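Long-range contacts in glucosamine-6-phosphate deaminase (Bacillus subtilis, PDB 2BKX), which belongs to the glucosamine-6-phosphate isomerase/6-phosphogluconolactonase family of alpha/beta enzymes and, in this crystal structure, holds fructose-6-phosphate in a pocket of its single chain: residues A[192-197]-A[228-233]; A[30-35]-A[59-64]; A[67-72]-A[174-179]; A[45-50]-A[86-91]. All blocks are in the same frame, centred on the assembly; numbering follows the deposited sequence. Where two conformers were deposited one is given.

Three of the four contacts lie in one mixed sheet, and the fourth joins two of its flanking helices. Interactions 1 and 2 are parallel strand pairs, each the product of a beta-alpha-beta crossover; their centres are about 17 Å apart and they do not touch. Interaction 3 uses the far end of strand 62-69, the strand that also serves interaction 2, and there the neighbour runs antiparallel. Interaction 4 touches interaction 2, about 13 Å between centres, and its segments alternate with those of interactions 2 and 3 along the chain. Interaction 1 opens only after the others have closed. Strand ends thus contribute Ala35 and Asp67 to the fructose-6-phosphate pocket, and helices pack on the sheet faces.

Interaction 1. Residues A[192-197]-A[228-233]; sequences RILLLI and DVTVLI
Leu196 and Leu232 lie side by side on one face of a parallel strand pair, the product of the beta-alpha-beta unit formed by strand 193-197, helix 203-211 and strand 229-234 in this Rossmann-like alpha/beta fold. In both leucines CG is anti to the carbonyl carbon (chi1 -53° in Leu196), which sends the two chains the same way, and Leu196 CD2 meets Leu232 CD1 at 3.7 Å. Leu194 CD1 instead slants across to Leu232 CG at 4.0 Å, and helix 9-26 packs against this same face. On the other face Leu195 runs alongside Val231, its CD2 lying near both valine methyl groups. Ile197 reaches back diagonally, placing CD1 3.8 Å from Val231 CG1. Between the two faces, five backbone hydrogen bonds hold the strands in register, the straightest being Ile193 N to Asp228 O (174°).

At the start of the pair, the Arg192 chain slants past Asp228, CG 3.6 Å from OD2. Their planes are 23° apart, yet Asp228 OD1, 4.1 Å from Arg192 NE, lies well out of the guanidinium plane, and a water mediates instead. It lies in that plane, accepts from Arg192 NE at 3.0 Å, and is 2.8 Å from Asp228 OD1.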
# COMPACT_ATOMS: atom_id res chain seq x y z
N ARG A 192 6.18 10.65 -4.59
CA ARG A 192 4.90 11.16 -4.11
C ARG A 192 4.20 10.05 -3.34
O ARG A 192 4.17 8.92 -3.82
CB ARG A 192 4.00 11.56 -5.29
CG ARG A 192 2.74 12.22 -4.89
CD ARG A 192 1.92 12.67 -6.06
NE ARG A 192 0.73 13.36 -5.55
CZ ARG A 192 -0.19 13.92 -6.31
NH1 ARG A 192 -0.12 13.84 -7.62
NH2 ARG A 192 -1.21 14.54 -5.74
N ILE A 193 3.66 10.39 -2.17
CA ILE A 193 2.96 9.41 -1.35
C ILE A 193 1.49 9.77 -1.25
O ILE A 193 1.16 10.94 -1.07
CB ILE A 193 3.62 9.27 0.03
CG1 ILE A 193 5.03 8.58 -0.18
CG2 ILE A 193 2.78 8.41 0.99
CD1 ILE A 193 5.93 8.56 0.95
N LEU A 194 0.63 8.77 -1.39
CA LEU A 194 -0.82 8.93 -1.25
C LEU A 194 -1.28 7.91 -0.19
O LEU A 194 -1.30 6.71 -0.47
CB LEU A 194 -1.51 8.70 -2.60
CG LEU A 194 -3.03 8.73 -2.56
CD1 LEU A 194 -3.54 10.03 -2.00
CD2 LEU A 194 -3.63 8.43 -3.97
N LEU A 195 -1.58 8.42 1.00
CA LEU A 195 -2.00 7.61 2.15
C LEU A 195 -3.52 7.71 2.26
O LEU A 195 -4.09 8.79 2.37
CB LEU A 195 -1.30 8.07 3.43
CG LEU A 195 -1.79 7.45 4.73
CD1 LEU A 195 -1.59 5.96 4.76
CD2 LEU A 195 -1.07 8.11 5.88
N LEU A 196 -4.17 6.54 2.25
CA LEU A 196 -5.62 6.43 2.30
C LEU A 196 -6.03 5.86 3.66
O LEU A 196 -5.51 4.86 4.10
CB LEU A 196 -6.11 5.47 1.22
CG LEU A 196 -5.63 5.76 -0.20
CD1 LEU A 196 -6.15 4.73 -1.19
CD2 LEU A 196 -6.00 7.17 -0.61
N ILE A 197 -7.03 6.49 4.28
CA ILE A 197 -7.47 6.10 5.61
C ILE A 197 -8.98 6.19 5.70
O ILE A 197 -9.55 7.28 5.54
CB ILE A 197 -6.84 6.94 6.73
CG1 ILE A 197 -5.33 7.10 6.54
CG2 ILE A 197 -7.10 6.21 8.07
CD1 ILE A 197 -4.64 7.97 7.58
N ASP A 228 6.24 15.30 -0.22
CA ASP A 228 5.00 15.28 -1.05
C ASP A 228 4.09 14.12 -0.64
O ASP A 228 4.04 13.07 -1.28
CB ASP A 228 5.33 15.22 -2.54
CG ASP A 228 4.10 15.45 -3.43
OD1 ASP A 228 3.00 15.58 -2.88
OD2 ASP A 228 4.24 15.50 -4.68
N VAL A 229 3.40 14.33 0.47
CA VAL A 229 2.48 13.36 1.04
C VAL A 229 1.08 13.93 1.05
O VAL A 229 0.85 15.01 1.59
CB VAL A 229 2.86 13.00 2.49
CG1 VAL A 229 1.90 11.98 3.08
CG2 VAL A 229 4.27 12.47 2.55
N THR A 230 0.13 13.18 0.49
CA THR A 230 -1.27 13.53 0.56
C THR A 230 -1.94 12.43 1.36
O THR A 230 -1.74 11.26 1.11
CB THR A 230 -1.87 13.61 -0.83
OG1 THR A 230 -1.20 14.64 -1.56
CG2 THR A 230 -3.38 13.88 -0.84
N VAL A 231 -2.78 12.83 2.32
CA VAL A 231 -3.48 11.90 3.19
C VAL A 231 -4.97 12.14 3.03
O VAL A 231 -5.46 13.25 3.32
CB VAL A 231 -3.09 12.06 4.69
CG1 VAL A 231 -3.76 10.99 5.50
CG2 VAL A 231 -1.60 12.10 4.90
N LEU A 232 -5.69 11.11 2.57
CA LEU A 232 -7.13 11.20 2.39
C LEU A 232 -7.77 10.46 3.55
O LEU A 232 -7.45 9.30 3.78
CB LEU A 232 -7.57 10.61 1.06
CG LEU A 232 -6.92 11.18 -0.19
CD1 LEU A 232 -7.51 10.46 -1.41
CD2 LEU A 232 -7.05 12.67 -0.31
N ILE A 233 -8.68 11.14 4.27
CA ILE A 233 -9.26 10.57 5.49
C ILE A 233 -10.76 10.75 5.41
O ILE A 233 -11.22 11.88 5.27
CB ILE A 233 -8.74 11.29 6.73
CG1 ILE A 233 -7.18 11.33 6.73
CG2 ILE A 233 -9.22 10.62 7.99
CD1 ILE A 233 -6.53 12.16 7.84
O HOH W 1 1.11 13.56 -2.54
O HOH W 2 -2.03 16.18 -3.58

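Interaction 2. Residues A[30-35]-A[59-64]; sequences AVLGLA and QNITTV. With F6R (fructose -6-phosphate), chain C.
Leu32 meets Thr62 and Thr63 of the neighbouring strand and Ile61 just before it one atom at a time, and tracing it outward shows how the strands of a parallel beta-alpha-beta unit pack on one face. Its CB stands 4.1 Å from Thr63 CG2, with the carbonyl oxygen of Thr62 equally close by. CG lies beside the backbone N (chi1 -47°), which leaves it near that same oxygen. From there the chain extends, and CD1 arrives at Ile61 CD1, 3.8 Å away, the two side chains slanting across each other. Ile61 can answer because its own CG1 lies between the backbone N and the carbonyl carbon (chi1 75°), sending its tip toward the leucine.

Further along, Leu34 repeats the theme: its CD1 is 3.7 Å from Thr63 CG2. The threonine thus offers its methyl to the leucines, while its hydroxyl is bonded to His99. Thr62 OG1 is hydrogen-bonded to Arg98 NH2, on the face where Thr62 CB lies near Val31 CG2. Beneath these side chains four backbone hydrogen bonds bind the strands, from Thr62 N to Ala30 O through Leu34 N to Val64 O (2.8 Å). A row of CA-H...O contacts runs beside them, among them Gly33 CA to Val64 O at 3.1 Å. Just beyond the pairing, Ala35 CA comes within 3.5 Å of O1 of fructose-6-phosphate.

In the fold, strand 31-34 lies between strands 62-69 and 128-131; Leu32 and Ile61 pack against helix 9-26, while Leu34 meets Met84 and Phe88 of helix 80-89.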
# COMPACT_ATOMS: atom_id res chain seq x y z
N ALA A 30 5.10 5.54 -15.96
CA ALA A 30 5.19 5.68 -14.52
C ALA A 30 5.34 4.35 -13.85
O ALA A 30 4.88 3.33 -14.35
CB ALA A 30 4.01 6.39 -13.96
N VAL A 31 6.01 4.39 -12.71
CA VAL A 31 6.13 3.29 -11.79
C VAL A 31 5.20 3.60 -10.61
O VAL A 31 5.41 4.58 -9.89
CB VAL A 31 7.59 3.13 -11.27
CG1 VAL A 31 7.66 1.97 -10.30
CG2 VAL A 31 8.54 2.91 -12.47
N LEU A 32 4.18 2.77 -10.44
CA LEU A 32 3.22 2.98 -9.37
C LEU A 32 3.51 1.99 -8.26
O LEU A 32 3.55 0.78 -8.48
CB LEU A 32 1.77 2.72 -9.85
CG LEU A 32 1.32 3.35 -11.17
CD1 LEU A 32 -0.11 2.89 -11.43
CD2 LEU A 32 1.46 4.86 -11.13
N GLY A 33 3.62 2.51 -7.04
CA GLY A 33 3.66 1.67 -5.86
C GLY A 33 2.26 1.44 -5.37
O GLY A 33 1.53 2.42 -5.21
N LEU A 34 1.87 0.18 -5.14
CA LEU A 34 0.49 -0.16 -4.88
C LEU A 34 0.36 -0.92 -3.56
O LEU A 34 1.32 -1.47 -3.04
CB LEU A 34 -0.07 -1.00 -6.04
CG LEU A 34 -0.11 -0.23 -7.38
CD1 LEU A 34 -0.65 -1.19 -8.45
CD2 LEU A 34 -0.97 1.03 -7.32
N ALA A 35 -0.87 -0.92 -3.06
CA ALA A 35 -1.23 -1.48 -1.76
C ALA A 35 -2.43 -2.40 -1.88
O ALA A 35 -3.25 -2.26 -2.80
CB ALA A 35 -1.59 -0.36 -0.81
N GLN A 59 -1.05 0.89 -20.58
CA GLN A 59 -0.15 0.09 -21.40
C GLN A 59 1.34 0.18 -21.07
O GLN A 59 2.08 -0.78 -21.27
CB GLN A 59 -0.37 0.39 -22.90
CG GLN A 59 -1.64 -0.23 -23.40
CD GLN A 59 -1.81 -0.26 -24.89
OE1 GLN A 59 -0.89 0.04 -25.66
NE2 GLN A 59 -3.01 -0.65 -25.31
N ASN A 60 1.79 1.32 -20.58
CA ASN A 60 3.21 1.47 -20.35
C ASN A 60 3.60 1.57 -18.88
O ASN A 60 4.78 1.82 -18.58
CB ASN A 60 3.79 2.62 -21.19
CG ASN A 60 3.82 2.24 -22.65
OD1 ASN A 60 4.66 1.44 -23.08
ND2 ASN A 60 2.87 2.74 -23.40
N ILE A 61 2.64 1.31 -18.00
CA ILE A 61 2.90 1.42 -16.57
C ILE A 61 3.68 0.22 -16.07
O ILE A 61 3.64 -0.87 -16.65
CB ILE A 61 1.63 1.62 -15.69
CG1 ILE A 61 0.78 0.35 -15.51
CG2 ILE A 61 0.81 2.82 -16.17
CD1 ILE A 61 -0.23 0.44 -14.37
N THR A 62 4.43 0.47 -15.01
CA THR A 62 5.04 -0.57 -14.19
C THR A 62 4.49 -0.42 -12.79
O THR A 62 4.27 0.70 -12.36
CB THR A 62 6.58 -0.39 -14.16
OG1 THR A 62 7.08 -0.51 -15.51
CG2 THR A 62 7.25 -1.39 -13.27
N THR A 63 4.30 -1.54 -12.08
CA THR A 63 3.89 -1.44 -10.67
C THR A 63 4.74 -2.28 -9.76
O THR A 63 5.26 -3.34 -10.16
CB THR A 63 2.40 -1.82 -10.50
OG1 THR A 63 2.19 -3.21 -10.74
CG2 THR A 63 1.52 -1.05 -11.46
N VAL A 64 4.87 -1.79 -8.51
CA VAL A 64 5.52 -2.54 -7.44
C VAL A 64 4.57 -2.51 -6.24
O VAL A 64 4.02 -1.45 -5.89
CB VAL A 64 6.92 -2.00 -7.06
CG1 VAL A 64 7.86 -2.23 -8.21
CG2 VAL A 64 6.90 -0.55 -6.72
C1 F6R C . -1.21 -2.79 2.19
C2 F6R C . -0.37 -2.74 3.45
C3 F6R C . -0.92 -2.57 4.87
C4 F6R C . -2.38 -2.08 4.93
C5 F6R C . -2.91 -1.89 6.34
C6 F6R C . -4.37 -1.45 6.34
O1 F6R C . -0.48 -3.34 1.08
O2 F6R C . 0.83 -2.78 3.30
O3 F6R C . -0.15 -1.59 5.54
O4 F6R C . -2.45 -0.84 4.23
O5 F6R C . -2.74 -3.06 7.13
O6 F6R C . -5.17 -2.52 5.81
P F6R C . -6.70 -2.25 5.47
O1P F6R C . -6.72 -1.33 4.28
O2P F6R C . -7.28 -1.58 6.68
O3P F6R C . -7.31 -3.58 5.16

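Interaction 3. Residues A[67-72]-A[174-179]; sequences DEYAGL and SVPKKA. With F6R (fructose -6-phosphate), chain C.
Pro176, Tyr69 and Ala70 bury the most surface where strand 62-69 runs out against the start of strand 178-181, an antiparallel neighbour in a mixed, mostly parallel sheet. Tyr69 and Ala179 form a non-hydrogen-bonded pair, and a type II turn from Tyr69 to Leu72 then leads the chain away, with Gly71 in the position that takes the positive phi. Asp67, at the ligand end of strand 62-69 and some way from the Ala70 contact, belongs to the fructose-6-phosphate pocket.

Pro176 CG sits over one face of the Tyr69 ring, 4.0 Å from its centroid and 30° off the normal, a CH-pi contact in which the two side chains cross at about a right angle. The nearest ring atom, CD2, is 3.6 Å from that CG. Leu72 CD1 touches the proline ring as well. At the far end of the tyrosine, OH is hydrogen-bonded to Asn165, while the ring also meets that of Tyr80.

Ala70 uses both its methyl and its backbone. Its CB packs on the Lys178 carbonyl, 3.5 Å from O, and on Lys178 CB. Ala70 N donates to Lys178 O at 3.0 Å, approaching from 42° above the carbonyl plane. A water closes the return path, donating a hydrogen bond to Ala70 O and accepting from Lys178 N, each at 3.0 Å.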
# COMPACT_ATOMS: atom_id res chain seq x y z
N ASP A 67 3.88 -5.42 -0.35
CA ASP A 67 4.04 -6.57 0.52
C ASP A 67 3.40 -7.84 0.01
O ASP A 67 2.61 -7.83 -0.94
CB ASP A 67 3.57 -6.24 1.96
CG ASP A 67 2.33 -5.47 2.06
OD1 ASP A 67 2.35 -4.65 3.02
OD2 ASP A 67 1.36 -5.63 1.27
N GLU A 68 3.78 -8.96 0.63
CA GLU A 68 3.18 -10.26 0.35
C GLU A 68 3.37 -11.12 1.58
O GLU A 68 4.35 -10.96 2.32
CB GLU A 68 3.82 -10.93 -0.85
CG GLU A 68 3.33 -12.34 -1.21
CD GLU A 68 1.85 -12.41 -1.54
OE1 GLU A 68 1.00 -12.22 -0.64
OE2 GLU A 68 1.53 -12.64 -2.74
N TYR A 69 2.41 -11.99 1.84
CA TYR A 69 2.53 -12.88 2.99
C TYR A 69 3.58 -13.97 2.70
O TYR A 69 3.69 -14.49 1.59
CB TYR A 69 1.21 -13.57 3.27
CG TYR A 69 0.13 -12.74 3.90
CD1 TYR A 69 -1.04 -12.45 3.21
CD2 TYR A 69 0.24 -12.25 5.19
CE1 TYR A 69 -2.06 -11.70 3.79
CE2 TYR A 69 -0.75 -11.50 5.79
CZ TYR A 69 -1.91 -11.26 5.10
OH TYR A 69 -2.89 -10.54 5.74
N ALA A 70 4.33 -14.34 3.74
CA ALA A 70 5.30 -15.44 3.61
C ALA A 70 4.59 -16.76 3.61
O ALA A 70 3.71 -17.01 4.41
CB ALA A 70 6.32 -15.40 4.75
N GLY A 71 4.98 -17.60 2.68
CA GLY A 71 4.49 -18.97 2.63
C GLY A 71 3.29 -19.17 1.74
O GLY A 71 2.82 -20.31 1.63
N LEU A 72 2.78 -18.11 1.11
CA LEU A 72 1.65 -18.23 0.21
C LEU A 72 2.11 -18.15 -1.24
O LEU A 72 2.87 -17.25 -1.61
CB LEU A 72 0.59 -17.16 0.47
CG LEU A 72 -0.05 -17.09 1.84
CD1 LEU A 72 -1.21 -16.13 1.88
CD2 LEU A 72 -0.50 -18.48 2.33
N SER A 174 -5.18 -19.92 9.93
CA SER A 174 -4.63 -19.78 8.58
C SER A 174 -3.97 -18.45 8.34
O SER A 174 -3.37 -18.29 7.31
CB SER A 174 -5.68 -19.92 7.47
OG SER A 174 -6.94 -20.38 7.89
N VAL A 175 -4.14 -17.50 9.24
CA VAL A 175 -3.50 -16.20 9.06
C VAL A 175 -1.97 -16.35 9.19
O VAL A 175 -1.48 -16.84 10.19
CB VAL A 175 -4.03 -15.18 10.08
CG1 VAL A 175 -3.36 -13.84 9.85
CG2 VAL A 175 -5.56 -15.04 9.94
N PRO A 176 -1.22 -15.94 8.16
CA PRO A 176 0.23 -16.08 8.23
C PRO A 176 0.87 -15.32 9.40
O PRO A 176 0.29 -14.35 9.90
CB PRO A 176 0.70 -15.52 6.89
CG PRO A 176 -0.52 -15.69 5.99
CD PRO A 176 -1.67 -15.47 6.86
N LYS A 177 2.01 -15.82 9.84
CA LYS A 177 2.78 -15.18 10.89
C LYS A 177 3.83 -14.21 10.38
O LYS A 177 4.27 -13.35 11.12
CB LYS A 177 3.42 -16.24 11.77
CG LYS A 177 2.38 -16.97 12.65
CD LYS A 177 2.95 -18.04 13.50
CE LYS A 177 1.86 -18.56 14.39
NZ LYS A 177 1.52 -17.57 15.46
N LYS A 178 4.24 -14.38 9.13
CA LYS A 178 5.30 -13.54 8.57
C LYS A 178 4.92 -12.98 7.21
O LYS A 178 4.01 -13.48 6.56
CB LYS A 178 6.62 -14.32 8.46
CG LYS A 178 7.14 -14.89 9.81
CD LYS A 178 8.47 -15.60 9.66
CE LYS A 178 9.15 -15.77 10.98
NZ LYS A 178 10.54 -16.28 10.80
N ALA A 179 5.69 -11.99 6.79
CA ALA A 179 5.47 -11.34 5.52
C ALA A 179 6.77 -10.76 5.00
O ALA A 179 7.74 -10.63 5.72
CB ALA A 179 4.42 -10.27 5.67
C1 F6R C . -1.21 -2.79 2.19
C2 F6R C . -0.37 -2.74 3.45
C3 F6R C . -0.92 -2.57 4.87
C4 F6R C . -2.38 -2.08 4.93
C5 F6R C . -2.91 -1.89 6.34
C6 F6R C . -4.37 -1.45 6.34
O1 F6R C . -0.48 -3.34 1.08
O2 F6R C . 0.83 -2.78 3.30
O3 F6R C . -0.15 -1.59 5.54
O4 F6R C . -2.45 -0.84 4.23
O5 F6R C . -2.74 -3.06 7.13
O6 F6R C . -5.17 -2.52 5.81
P F6R C . -6.70 -2.25 5.47
O1P F6R C . -6.72 -1.33 4.28
O2P F6R C . -7.28 -1.58 6.68
O3P F6R C . -7.31 -3.58 5.16
O HOH W 3 4.05 -16.87 7.41

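Interaction 4. Residues A[45-50]-A[86-91]; sequences RQLIRL and DRFFQH
Ile48 packs against Arg87, Phe88 and His91 in what is an apolar contact, made beside the sheet between helix 41-53 and the C-terminal part of helix 80-89 with the residues that follow. No hydrogen bond crosses it; the closure depends on a few carbon surfaces. More of Ile48 is buried by the contact than of any other residue here. Its CG1 lies beside the backbone N (chi1 -66°), and the extended tip brings CD1 to His91 CB at 3.5 Å. The same methyl also meets the carbonyl oxygen of Arg87 at 3.2 Å, a tight approach. CG2 flanks the His91 CB as well, so the isoleucine grips that carbon from several of its branches. The imidazole ring itself is met obliquely by CD1.

One residue earlier in its helix, Leu47 turns to Phe88. The aromatic ring is directed there by its first torsion, CG anti to the backbone N (chi1 -165°). Leu47 CB comes to 4.0 Å from Phe88 CE1, its CD1 lies close to the same ring atom, and the two side chains slant past each other. Ile48 CG1 approaches the ring differently, at its edge and 4.3 Å from Phe88 CD1. The segment that supplies these partners carries a wider pi-type turn at residues 86-89, and His91 N is hydrogen-bonded back to Phe88 O.

Around the contact, Leu47 also touches Ala17 and Thr20 of helix 9-26, Phe88 meets the ring of Tyr44 in helix 41-53, and Phe89 stacks on His99 of strand 99-100.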
# COMPACT_ATOMS: atom_id res chain seq x y z
N ARG A 45 -11.53 -0.01 -8.09
CA ARG A 45 -12.77 -0.04 -8.84
C ARG A 45 -12.92 1.24 -9.68
O ARG A 45 -13.32 1.18 -10.87
CB ARG A 45 -13.96 -0.18 -7.90
CG ARG A 45 -14.24 -1.57 -7.39
CD ARG A 45 -15.58 -1.68 -6.73
NE ARG A 45 -15.66 -0.90 -5.50
CZ ARG A 45 -15.37 -1.35 -4.29
NH1 ARG A 45 -14.94 -2.57 -4.12
NH2 ARG A 45 -15.51 -0.55 -3.24
N GLN A 46 -12.62 2.40 -9.09
CA GLN A 46 -12.75 3.62 -9.84
C GLN A 46 -11.71 3.78 -10.93
O GLN A 46 -12.02 4.34 -11.96
CB GLN A 46 -12.87 4.87 -8.95
CG GLN A 46 -13.99 4.79 -7.98
CD GLN A 46 -15.32 4.59 -8.72
OE1 GLN A 46 -15.68 5.42 -9.58
NE2 GLN A 46 -15.98 3.45 -8.50
N LEU A 47 -10.48 3.32 -10.71
CA LEU A 47 -9.48 3.27 -11.81
C LEU A 47 -9.92 2.47 -13.00
O LEU A 47 -9.73 2.90 -14.15
CB LEU A 47 -8.13 2.68 -11.33
CG LEU A 47 -7.33 3.71 -10.61
CD1 LEU A 47 -6.20 3.06 -9.86
CD2 LEU A 47 -6.76 4.82 -11.58
N ILE A 48 -10.52 1.32 -12.73
CA ILE A 48 -11.06 0.48 -13.78
C ILE A 48 -12.21 1.20 -14.49
O ILE A 48 -12.32 1.15 -15.70
CB ILE A 48 -11.49 -0.89 -13.24
CG1 ILE A 48 -10.27 -1.66 -12.77
CG2 ILE A 48 -12.24 -1.69 -14.31
CD1 ILE A 48 -10.66 -2.81 -11.87
N ARG A 49 -13.04 1.91 -13.74
CA ARG A 49 -14.09 2.68 -14.38
C ARG A 49 -13.51 3.71 -15.32
O ARG A 49 -14.05 3.88 -16.42
CB ARG A 49 -14.89 3.36 -13.29
CG ARG A 49 -16.04 2.52 -12.83
CD ARG A 49 -17.27 2.77 -13.72
NE ARG A 49 -18.44 2.15 -13.11
CZ ARG A 49 -18.84 0.90 -13.31
NH1 ARG A 49 -18.18 0.10 -14.15
NH2 ARG A 49 -19.91 0.46 -12.67
N LEU A 50 -12.47 4.43 -14.90
CA LEU A 50 -11.86 5.47 -15.74
C LEU A 50 -11.27 4.86 -17.02
O LEU A 50 -11.21 5.50 -18.08
CB LEU A 50 -10.79 6.24 -14.97
CG LEU A 50 -11.25 7.07 -13.79
CD1 LEU A 50 -10.06 7.73 -13.16
CD2 LEU A 50 -12.34 8.05 -14.18
N ASP A 86 -6.92 -10.04 -9.21
CA ASP A 86 -8.40 -10.05 -9.18
C ASP A 86 -8.98 -8.62 -9.18
O ASP A 86 -9.93 -8.33 -9.91
CB ASP A 86 -8.88 -10.78 -7.91
CG ASP A 86 -10.39 -10.81 -7.78
OD1 ASP A 86 -11.02 -11.45 -8.61
OD2 ASP A 86 -10.92 -10.19 -6.82
N ARG A 87 -8.42 -7.73 -8.37
CA ARG A 87 -9.01 -6.41 -8.21
C ARG A 87 -8.59 -5.44 -9.33
O ARG A 87 -9.21 -4.40 -9.52
CB ARG A 87 -8.54 -5.76 -6.91
CG ARG A 87 -9.33 -6.06 -5.65
CD ARG A 87 -9.32 -7.48 -5.23
NE ARG A 87 -9.81 -7.61 -3.85
CZ ARG A 87 -9.76 -8.74 -3.14
NH1 ARG A 87 -10.21 -8.75 -1.89
NH2 ARG A 87 -9.24 -9.86 -3.65
N PHE A 88 -7.46 -5.71 -9.99
CA PHE A 88 -6.84 -4.70 -10.83
C PHE A 88 -6.29 -5.22 -12.14
O PHE A 88 -6.79 -4.85 -13.20
CB PHE A 88 -5.80 -3.93 -10.04
CG PHE A 88 -5.33 -2.64 -10.68
CD1 PHE A 88 -6.21 -1.75 -11.27
CD2 PHE A 88 -4.01 -2.32 -10.66
CE1 PHE A 88 -5.75 -0.55 -11.81
CE2 PHE A 88 -3.53 -1.12 -11.18
CZ PHE A 88 -4.43 -0.23 -11.76
N PHE A 89 -5.28 -6.09 -12.08
CA PHE A 89 -4.55 -6.39 -13.30
C PHE A 89 -5.43 -7.05 -14.34
O PHE A 89 -5.28 -6.76 -15.54
CB PHE A 89 -3.37 -7.31 -13.05
CG PHE A 89 -2.38 -6.82 -12.00
CD1 PHE A 89 -2.22 -5.46 -11.69
CD2 PHE A 89 -1.55 -7.74 -11.36
CE1 PHE A 89 -1.28 -5.06 -10.73
CE2 PHE A 89 -0.61 -7.32 -10.41
CZ PHE A 89 -0.50 -5.99 -10.11
N GLN A 90 -6.37 -7.88 -13.92
CA GLN A 90 -7.21 -8.59 -14.94
C GLN A 90 -8.13 -7.67 -15.74
O GLN A 90 -8.69 -8.09 -16.74
CB GLN A 90 -8.04 -9.70 -14.30
CG GLN A 90 -9.26 -9.24 -13.47
CD GLN A 90 -10.20 -10.37 -13.05
OE1 GLN A 90 -10.72 -10.40 -11.90
NE2 GLN A 90 -10.45 -11.28 -13.98
N HIS A 91 -8.29 -6.44 -15.28
CA HIS A 91 -9.28 -5.51 -15.78
C HIS A 91 -8.68 -4.37 -16.58
O HIS A 91 -9.43 -3.53 -17.07
CB HIS A 91 -10.08 -4.93 -14.59
CG HIS A 91 -10.86 -5.93 -13.83
ND1 HIS A 91 -11.85 -6.70 -14.41
CD2 HIS A 91 -10.82 -6.29 -12.52
CE1 HIS A 91 -12.36 -7.51 -13.50
NE2 HIS A 91 -11.76 -7.28 -12.34